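Local coordinates for protein mannan endo-1,4-beta-mannosidase (PDB 2C0H) that hydrolyses internal beta-1,4-mannosidic linkages in mannans, galactomannans and glucomannans, cutting chains of four or more mannose units into shorter oligosaccharides, at residues V328-N331 and N332-R335; T46-S49 and T50-D53; A198-I201 and G202-V205; A115-Q118 and S119-R123. The protein carries 3 engineered substitutions. All blocks are in the same frame, centred on the assembly; numbering follows the deposited sequence.

How the contacts relate
Contacts 2, 4, 3 and 1 follow one another along the chain in that order, and none encloses another. Contacts 1, 2 and 3 lie on outer helices of a TIM barrel; contact 4 is the loop that runs from strand 106-113 into helix 121-129. Contact 2 lies on helix 40-56, the first after strand 17-25, and contact 1 opens helix 330-339, which follows the last strand; their centres are about 14 Å apart and they touch, Trp330 reaching Asp53 and Thr50, so the helices that follow the first and last barrel strands pack side by side where the ring closes. Contacts 3 and 4, about 18 Å apart between centres, do not touch each other; contact 3 lies across the chain's centre from contacts 1 and 2.

Contact 1 (V328-N331 and N332-R335); sequences VSWN and NQLR
Leu334 lays its methyl CD1 over one face of the Trp330 indole, 3.9 Å from the centroid of the five-membered ring, a CH-pi contact one helical turn along. Its other methyl, CD2, lies 3.7 Å from Trp330 CZ2, so the branched leucine spans both rings of the indole. At the ring edge, in plane, sits Gln333 OE1, whose amide stands almost perpendicular to the indole (84°). The same amide turns NE2 back to Ser329 O (3.1 Å), meeting that oxygen from above its carbonyl plane; Thr322 and Ser324 hold the amide from beyond, which suits a buried glutamine with both polar atoms to satisfy. Ser329 occupies the N-cap: with OG anti to its own nitrogen (chi1 168°), it accepts from Asn332 N at 3.1 Å, meeting an amide that the first turn leaves without a carbonyl. Asn332 in turn receives Arg335 NH1 on OD1 (2.8 Å), while Glu306 and Gln297 bind the other guanidinium nitrogens. Outside the helix, Trp330 NE1 is bonded to Asp53, and Arg325 makes a cation-pi contact with the ring. Replacing Trp330 with alanine would probably leave Asp53 without this donor and open a gap beside Leu334. Here a serine N-cap starts the helix that follows the last strand of a TIM barrel, with its tryptophan packed on helix 40-56.

Contact 2 (T46-S49 and T50-D53); sequences TFES and TLSD
Thr46 O receives Thr50 N at 3.0 Å, the first of four successive i to i+4 backbone bonds linking 46-49 to 50-53. The threonine hydroxyl comes to the outer end of the same carbonyl: with OG1 anti to its own carbonyl carbon (chi1 -64°), Thr50 brings OG1 to 3.0 Å from Thr46 O, and Gln26 binds that hydroxyl from outside the helix. Phe47 O accepts from Leu51 N, and Leu51 CG packs 3.3 Å from this oxygen, while the phenyl ring of Phe47 turns off toward Phe35 and Tyr96. Glu48 folds at its second torsion (chi2 63°), which sets OE1 across from Leu51 CD1 at 4.1 Å; the other carboxylate oxygen, OE2, is bonded to His103, so this long acidic chain suits the helix border with an apolar stem and a polar end. Ser49 is small enough to tuck OG back against the helix, where a water lies 2.6 Å from OG and donates to Thr50 OG1 at 2.9 Å, tying the two hydroxyls together. Ser49 O closes the series by accepting from Asp53 N, a nearly straight bond at 171°. Leucine and phenylalanine face inward or toward helix 89-102, and hydroxyls line another side: an amphipathic helix, the crossover of the beta-alpha-beta unit 17-25, 40-56, 61-68 of a TIM barrel.

Contact 3 (A198-I201 and G202-V205); sequences AQEI and GRFV
This is a local, within-helix contact in the first two turns of helix 198-215, where the side chains of Glu200 and Arg203 lie side by side, pointing the same way. Glu200 OE2 stays 4.6 Å from Arg203 NH2, well out of the guanidinium plane, so any attraction is probably between charges alone, with no N-H aimed at the oxygen. The carboxylate is held instead through OE1 by Ser197 N, just before the helix, and NH2 is bonded to Met128 O. A water bridges the arginine to the glutamate's backbone: it donates to Glu200 O at 2.8 Å and accepts from Arg203 NE at 2.9 Å. The arginine reaches it because its chain, otherwise extended, bends at chi3 (70°). In the TIM barrel this helix belongs to the outer layer, between strands 155-162 and 221-225, and its buried side is apolar. Phe204 is turned there, with CG anti to the backbone N (chi1 -171°), to meet Trp112 and Leu124, Leu127 and Met128 of helix 121-129; Ile201 packs on Pro164 and Ile168. On another side Gln199 sends its amide to Ala249, the NE2 passing Arg203 CB at 4.1 Å. Backbone bonds such as Gly202 N to Ala198 O, 3.0 Å, hold the turns.

Contact 4 (A115-Q118 and S119-R123); sequences AVKQ and STHYR
A type I beta turn from Gln118 to His121 carries the loop after strand 106-113 into helix 121-129, and Lys117 and His121 pack against each other across it. The turn is closed by His121 N, which donates to Gln118 O at 3.1 Å from above the carbonyl plane. Lys117 then lays its aliphatic chain over one face of the imidazole: CG lies 4.0 Å from the ring centroid, a CH-pi contact offset toward the rim, and CE approaches His121 CD2 at 3.8 Å. Both side chains take the torsion that sets CG opposite the backbone N (Lys117 chi1 -176°, His121 chi1 -174°), and they cross at about a right angle. Lysine suits this place, since its run of methylenes can cover a ring while the ammonium stays farther out, NZ being 5.7 Å from His121 NE2. Both ring nitrogens are engaged beyond the turn, ND1 with Glu69 and NE2 with Tyr196. Glu69 also accepts from Gln118 N through its other carboxylate oxygen. With a leucine in place of His121, Glu69 and Tyr196 would probably each lose a hydrogen-bonding partner and Lys117 a flat face to lie on. The hydrogen bonds at ND1 and NE2 are likely to fix the imidazole's rotation, so that it presents a steady face to the lysine methylenes.

Contact 1 (V328-N331 and N332-R335)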
loop_
_atom_site.group_PDB
_atom_site.type_symbol
_atom_site.label_atom_id
_atom_site.label_comp_id
_atom_site.label_asym_id
_atom_site.label_seq_id
_atom_site.Cartn_x
_atom_site.Cartn_y
_atom_site.Cartn_z
ATOM N N VAL A 328 -7.568 15.767 7.750
ATOM C CA VAL A 328 -8.630 15.647 8.774
ATOM C C VAL A 328 -8.114 15.747 10.236
ATOM O O VAL A 328 -7.151 16.468 10.499
ATOM C CB VAL A 328 -9.568 14.408 8.497
ATOM C CG1 VAL A 328 -10.217 14.519 7.133
ATOM C CG2 VAL A 328 -8.841 13.071 8.607
ATOM N N SER A 329 -8.776 15.094 11.188
ATOM C CA SER A 329 -8.382 15.151 12.585
ATOM C C SER A 329 -7.414 14.043 12.971
ATOM O O SER A 329 -7.774 12.863 12.910
ATOM C CB SER A 329 -9.618 15.041 13.481
ATOM O OG SER A 329 -9.272 14.829 14.836
ATOM N N TRP A 330 -6.224 14.430 13.408
ATOM C CA TRP A 330 -5.230 13.479 13.932
ATOM C C TRP A 330 -5.683 12.887 15.270
ATOM O O TRP A 330 -5.509 11.694 15.525
ATOM C CB TRP A 330 -3.853 14.154 14.027
ATOM C CG TRP A 330 -2.664 13.325 14.472
ATOM C CD1 TRP A 330 -1.775 13.660 15.435
ATOM C CD2 TRP A 330 -2.213 12.050 13.942
ATOM N NE1 TRP A 330 -0.802 12.687 15.570
ATOM C CE2 TRP A 330 -1.041 11.701 14.652
ATOM C CE3 TRP A 330 -2.676 11.193 12.954
ATOM C CZ2 TRP A 330 -0.343 10.513 14.414
ATOM C CZ3 TRP A 330 -1.964 9.996 12.711
ATOM C CH2 TRP A 330 -0.821 9.691 13.431
ATOM N N ASN A 331 -6.271 13.702 16.144
ATOM C CA ASN A 331 -6.781 13.149 17.397
ATOM C C ASN A 331 -7.827 12.037 17.222
ATOM O O ASN A 331 -7.809 11.088 18.006
ATOM C CB ASN A 331 -7.360 14.249 18.289
ATOM C CG ASN A 331 -6.304 15.153 18.878
ATOM O OD1 ASN A 331 -5.127 14.789 19.005
ATOM N ND2 ASN A 331 -6.727 16.354 19.275
ATOM N N ASN A 332 -8.724 12.151 16.228
ATOM C CA ASN A 332 -9.726 11.108 15.938
ATOM C C ASN A 332 -9.023 9.802 15.581
ATOM O O ASN A 332 -9.451 8.714 15.962
ATOM C CB ASN A 332 -10.632 11.492 14.770
ATOM C CG ASN A 332 -11.768 12.424 15.165
ATOM O OD1 ASN A 332 -12.023 12.663 16.354
ATOM N ND2 ASN A 332 -12.475 12.924 14.165
ATOM N N GLN A 333 -7.951 9.920 14.809
ATOM C CA GLN A 333 -7.208 8.744 14.378
ATOM C C GLN A 333 -6.507 8.054 15.529
ATOM O O GLN A 333 -6.558 6.810 15.656
ATOM C CB GLN A 333 -6.206 9.140 13.286
ATOM C CG GLN A 333 -6.844 9.650 11.987
ATOM C CD GLN A 333 -5.824 10.244 11.042
ATOM O OE1 GLN A 333 -4.982 9.523 10.491
ATOM N NE2 GLN A 333 -5.887 11.556 10.831
ATOM N N LEU A 334 -5.842 8.841 16.377
ATOM C CA LEU A 334 -5.167 8.330 17.571
ATOM C C LEU A 334 -6.160 7.691 18.558
ATOM O O LEU A 334 -5.872 6.673 19.158
ATOM C CB LEU A 334 -4.380 9.447 18.256
ATOM C CG LEU A 334 -3.171 10.013 17.506
ATOM C CD1 LEU A 334 -2.574 11.202 18.257
ATOM C CD2 LEU A 334 -2.119 8.946 17.263
ATOM N N ARG A 335 -7.340 8.280 18.712
ATOM C CA ARG A 335 -8.359 7.699 19.591
ATOM C C ARG A 335 -8.812 6.327 19.055
ATOM O O ARG A 335 -9.052 5.401 19.817
ATOM C CB ARG A 335 -9.553 8.658 19.714
ATOM C CG ARG A 335 -10.376 8.526 20.987
ATOM C CD ARG A 335 -11.549 9.498 20.954
ATOM N NE ARG A 335 -12.505 9.090 19.929
ATOM C CZ ARG A 335 -12.783 9.746 18.805
ATOM N NH1 ARG A 335 -12.279 10.948 18.564
ATOM N NH2 ARG A 335 -13.649 9.221 17.945
#

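Contact 2 (T46-S49 and T50-D53)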
loop_
_atom_site.group_PDB
_atom_site.type_symbol
_atom_site.label_atom_id
_atom_site.label_comp_id
_atom_site.label_asym_id
_atom_site.label_seq_id
_atom_site.Cartn_x
_atom_site.Cartn_y
_atom_site.Cartn_z
ATOM N N THR A 46 9.121 15.984 12.175
ATOM C CA THR A 46 7.713 15.600 11.961
ATOM C C THR A 46 7.569 14.082 11.919
ATOM O O THR A 46 6.667 13.512 12.520
ATOM C CB THR A 46 7.138 16.206 10.657
ATOM O OG1 THR A 46 7.264 17.642 10.702
ATOM C CG2 THR A 46 5.696 15.826 10.458
ATOM N N PHE A 47 8.455 13.424 11.185
ATOM C CA PHE A 47 8.422 11.979 11.150
ATOM C C PHE A 47 8.560 11.406 12.587
ATOM O O PHE A 47 7.824 10.489 12.974
ATOM C CB PHE A 47 9.540 11.432 10.240
ATOM C CG PHE A 47 9.214 11.421 8.757
ATOM C CD1 PHE A 47 8.207 10.607 8.232
ATOM C CD2 PHE A 47 9.949 12.208 7.867
ATOM C CE1 PHE A 47 7.954 10.582 6.864
ATOM C CE2 PHE A 47 9.679 12.194 6.507
ATOM C CZ PHE A 47 8.701 11.384 6.008
ATOM N N GLU A 48 9.477 11.963 13.376
ATOM C CA GLU A 48 9.763 11.456 14.731
ATOM C C GLU A 48 8.626 11.755 15.703
ATOM O O GLU A 48 8.283 10.915 16.539
ATOM C CB GLU A 48 11.090 12.021 15.276
ATOM C CG GLU A 48 11.325 11.826 16.773
ATOM C CD GLU A 48 11.418 10.367 17.208
ATOM O OE1 GLU A 48 11.842 9.506 16.399
ATOM O OE2 GLU A 48 11.068 10.084 18.381
ATOM N N SER A 49 8.028 12.936 15.593
ATOM C CA SER A 49 6.915 13.253 16.489
ATOM C C SER A 49 5.709 12.358 16.182
ATOM O O SER A 49 4.970 11.979 17.091
ATOM C CB SER A 49 6.546 14.735 16.434
ATOM O OG SER A 49 6.043 15.114 15.186
ATOM N N THR A 50 5.506 12.023 14.904
ATOM C CA THR A 50 4.411 11.129 14.504
ATOM C C THR A 50 4.624 9.741 15.115
ATOM O O THR A 50 3.677 9.135 15.622
ATOM C CB THR A 50 4.274 11.034 12.958
ATOM O OG1 THR A 50 3.922 12.315 12.419
ATOM C CG2 THR A 50 3.222 10.039 12.555
ATOM N N LEU A 51 5.852 9.241 15.042
ATOM C CA LEU A 51 6.195 7.953 15.656
ATOM C C LEU A 51 5.958 7.944 17.169
ATOM O O LEU A 51 5.452 6.965 17.706
ATOM C CB LEU A 51 7.648 7.584 15.382
ATOM C CG LEU A 51 8.056 7.291 13.943
ATOM C CD1 LEU A 51 9.574 7.172 13.891
ATOM C CD2 LEU A 51 7.381 6.026 13.418
ATOM N N SER A 52 6.345 9.026 17.840
ATOM C CA SER A 52 6.175 9.144 19.291
ATOM C C SER A 52 4.697 9.103 19.664
ATOM O O SER A 52 4.305 8.351 20.576
ATOM C CB SER A 52 6.801 10.444 19.808
ATOM O OG SER A 52 6.621 10.558 21.215
ATOM N N ASP A 53 3.895 9.918 18.973
ATOM C CA ASP A 53 2.431 9.968 19.157
ATOM C C ASP A 53 1.823 8.578 19.001
ATOM O O ASP A 53 1.012 8.136 19.815
ATOM C CB ASP A 53 1.764 10.891 18.125
ATOM C CG ASP A 53 1.993 12.377 18.381
ATOM O OD1 ASP A 53 2.607 12.744 19.407
ATOM O OD2 ASP A 53 1.546 13.188 17.521
HETATM O O HOH W 1 3.910 14.840 13.778
#

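Contact 3 (A198-I201 and G202-V205)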
loop_
_atom_site.group_PDB
_atom_site.type_symbol
_atom_site.label_atom_id
_atom_site.label_comp_id
_atom_site.label_asym_id
_atom_site.label_seq_id
_atom_site.Cartn_x
_atom_site.Cartn_y
_atom_site.Cartn_z
ATOM N N ALA A 198 -6.408 -2.798 -18.056
ATOM C CA ALA A 198 -6.255 -3.694 -16.912
ATOM C C ALA A 198 -5.007 -4.560 -17.044
ATOM O O ALA A 198 -4.291 -4.761 -16.071
ATOM C CB ALA A 198 -7.485 -4.569 -16.742
ATOM N N GLN A 199 -4.733 -5.054 -18.251
ATOM C CA GLN A 199 -3.526 -5.853 -18.467
ATOM C C GLN A 199 -2.209 -5.069 -18.231
ATOM O O GLN A 199 -1.236 -5.611 -17.698
ATOM C CB GLN A 199 -3.548 -6.492 -19.854
ATOM C CG GLN A 199 -2.357 -7.434 -20.103
ATOM C CD GLN A 199 -1.153 -6.755 -20.750
ATOM O OE1 GLN A 199 -1.295 -5.803 -21.525
ATOM N NE2 GLN A 199 0.044 -7.269 -20.459
ATOM N N GLU A 200 -2.167 -3.799 -18.615
ATOM C CA GLU A 200 -0.966 -2.975 -18.380
ATOM C C GLU A 200 -0.681 -2.766 -16.890
ATOM O O GLU A 200 0.460 -2.880 -16.427
ATOM C CB GLU A 200 -1.089 -1.625 -19.092
ATOM C CG GLU A 200 -0.839 -1.710 -20.587
ATOM C CD GLU A 200 -1.081 -0.397 -21.302
ATOM O OE1 GLU A 200 -2.150 0.223 -21.068
ATOM O OE2 GLU A 200 -0.216 0.011 -22.126
ATOM N N ILE A 201 -1.732 -2.483 -16.128
ATOM C CA ILE A 201 -1.600 -2.331 -14.688
ATOM C C ILE A 201 -1.145 -3.644 -14.056
ATOM O O ILE A 201 -0.258 -3.659 -13.206
ATOM C CB ILE A 201 -2.921 -1.850 -14.076
ATOM C CG1 ILE A 201 -3.162 -0.398 -14.492
ATOM C CG2 ILE A 201 -2.905 -2.024 -12.556
ATOM C CD1 ILE A 201 -4.558 0.101 -14.265
ATOM N N GLY A 202 -1.753 -4.751 -14.477
ATOM C CA GLY A 202 -1.365 -6.064 -13.967
ATOM C C GLY A 202 0.094 -6.402 -14.214
ATOM O O GLY A 202 0.787 -6.936 -13.350
ATOM N N ARG A 203 0.576 -6.108 -15.411
ATOM C CA ARG A 203 1.993 -6.312 -15.717
ATOM C C ARG A 203 2.927 -5.470 -14.828
ATOM O O ARG A 203 3.929 -5.946 -14.326
ATOM C CB ARG A 203 2.248 -6.005 -17.185
ATOM C CG ARG A 203 3.686 -6.137 -17.588
ATOM C CD ARG A 203 3.851 -5.836 -19.043
ATOM N NE ARG A 203 3.644 -4.414 -19.351
ATOM C CZ ARG A 203 3.392 -3.936 -20.571
ATOM N NH1 ARG A 203 3.316 -4.744 -21.627
ATOM N NH2 ARG A 203 3.235 -2.633 -20.750
ATOM N N PHE A 204 2.588 -4.202 -14.635
ATOM C CA PHE A 204 3.376 -3.299 -13.797
ATOM C C PHE A 204 3.559 -3.858 -12.371
ATOM O O PHE A 204 4.660 -3.861 -11.804
ATOM C CB PHE A 204 2.638 -1.958 -13.785
ATOM C CG PHE A 204 3.389 -0.793 -13.152
ATOM C CD1 PHE A 204 4.484 -0.190 -13.782
ATOM C CD2 PHE A 204 2.926 -0.227 -11.971
ATOM C CE1 PHE A 204 5.128 0.897 -13.206
ATOM C CE2 PHE A 204 3.564 0.864 -11.400
ATOM C CZ PHE A 204 4.658 1.428 -12.010
ATOM N N VAL A 205 2.463 -4.357 -11.807
ATOM C CA VAL A 205 2.477 -4.899 -10.467
ATOM C C VAL A 205 3.223 -6.233 -10.434
ATOM O O VAL A 205 4.080 -6.431 -9.591
ATOM C CB VAL A 205 1.051 -5.063 -9.933
ATOM C CG1 VAL A 205 1.060 -5.770 -8.616
ATOM C CG2 VAL A 205 0.363 -3.669 -9.810
HETATM O O HOH W 2 2.989 -2.356 -17.450
#

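Contact 4 (A115-Q118 and S119-R123)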
loop_
_atom_site.group_PDB
_atom_site.type_symbol
_atom_site.label_atom_id
_atom_site.label_comp_id
_atom_site.label_asym_id
_atom_site.label_seq_id
_atom_site.Cartn_x
_atom_site.Cartn_y
_atom_site.Cartn_z
ATOM N N ALA A 115 -3.383 8.118 -8.389
ATOM C CA ALA A 115 -4.612 8.863 -8.048
ATOM C C ALA A 115 -4.661 10.284 -8.609
ATOM O O ALA A 115 -5.722 10.920 -8.628
ATOM C CB ALA A 115 -4.799 8.900 -6.532
ATOM N N VAL A 116 -3.519 10.790 -9.048
ATOM C CA VAL A 116 -3.426 12.132 -9.588
ATOM C C VAL A 116 -2.378 12.126 -10.684
ATOM O O VAL A 116 -1.409 11.376 -10.616
ATOM C CB VAL A 116 -3.117 13.168 -8.485
ATOM C CG1 VAL A 116 -1.681 13.066 -7.999
ATOM C CG2 VAL A 116 -3.458 14.588 -8.978
ATOM N N LYS A 117 -2.612 12.941 -11.698
ATOM C CA LYS A 117 -1.731 13.064 -12.840
ATOM C C LYS A 117 -1.218 14.505 -12.858
ATOM O O LYS A 117 -1.989 15.426 -13.140
ATOM C CB LYS A 117 -2.526 12.734 -14.106
ATOM C CG LYS A 117 -1.741 12.721 -15.399
ATOM C CD LYS A 117 -2.635 12.349 -16.568
ATOM C CE LYS A 117 -1.853 12.247 -17.881
ATOM N NZ LYS A 117 -1.526 13.577 -18.457
ATOM N N GLN A 118 0.062 14.694 -12.535
ATOM C CA GLN A 118 0.692 16.023 -12.492
ATOM C C GLN A 118 1.843 16.135 -13.509
ATOM O O GLN A 118 1.934 15.317 -14.428
ATOM C CB GLN A 118 1.141 16.345 -11.064
ATOM C CG GLN A 118 0.039 16.091 -10.040
ATOM C CD GLN A 118 0.286 16.761 -8.712
ATOM O OE1 GLN A 118 1.197 16.394 -7.972
ATOM N NE2 GLN A 118 -0.546 17.750 -8.391
ATOM N N SER A 119 2.697 17.147 -13.358
ATOM C CA SER A 119 3.628 17.547 -14.424
ATOM C C SER A 119 4.782 16.594 -14.717
ATOM O O SER A 119 5.374 16.677 -15.802
ATOM C CB SER A 119 4.199 18.946 -14.150
ATOM O OG SER A 119 5.012 18.962 -12.997
ATOM N N THR A 120 5.110 15.699 -13.790
ATOM C CA THR A 120 6.139 14.699 -14.086
ATOM C C THR A 120 5.528 13.330 -14.388
ATOM O O THR A 120 6.236 12.324 -14.369
ATOM C CB THR A 120 7.200 14.583 -12.962
ATOM O OG1 THR A 120 6.629 13.965 -11.796
ATOM C CG2 THR A 120 7.741 15.946 -12.590
ATOM N N HIS A 121 4.232 13.282 -14.690
ATOM C CA HIS A 121 3.565 11.994 -14.954
ATOM C C HIS A 121 4.226 11.205 -16.069
ATOM O O HIS A 121 4.205 9.976 -16.037
ATOM C CB HIS A 121 2.076 12.119 -15.281
ATOM C CG HIS A 121 1.403 10.789 -15.408
ATOM N ND1 HIS A 121 1.177 9.979 -14.318
ATOM C CD2 HIS A 121 0.991 10.089 -16.491
ATOM C CE1 HIS A 121 0.622 8.849 -14.720
ATOM N NE2 HIS A 121 0.501 8.888 -16.034
ATOM N N TYR A 122 4.776 11.893 -17.058
ATOM C CA TYR A 122 5.466 11.208 -18.147
ATOM C C TYR A 122 6.537 10.228 -17.657
ATOM O O TYR A 122 6.796 9.221 -18.335
ATOM C CB TYR A 122 6.094 12.207 -19.120
ATOM C CG TYR A 122 7.232 13.037 -18.554
ATOM C CD1 TYR A 122 8.564 12.645 -18.710
ATOM C CD2 TYR A 122 6.989 14.234 -17.887
ATOM C CE1 TYR A 122 9.605 13.398 -18.193
ATOM C CE2 TYR A 122 8.031 14.995 -17.366
ATOM C CZ TYR A 122 9.344 14.573 -17.520
ATOM O OH TYR A 122 10.382 15.320 -17.011
ATOM N N ARG A 123 7.167 10.515 -16.515
ATOM C CA ARG A 123 8.212 9.621 -15.965
ATOM C C ARG A 123 7.583 8.281 -15.582
ATOM O O ARG A 123 8.055 7.212 -15.990
ATOM C CB ARG A 123 8.953 10.257 -14.775
ATOM C CG ARG A 123 9.847 11.444 -15.165
ATOM C CD ARG A 123 10.437 12.179 -13.959
ATOM N NE ARG A 123 11.091 13.412 -14.399
ATOM C CZ ARG A 123 11.490 14.411 -13.616
ATOM N NH1 ARG A 123 11.328 14.379 -12.300
ATOM N NH2 ARG A 123 12.061 15.469 -14.169
#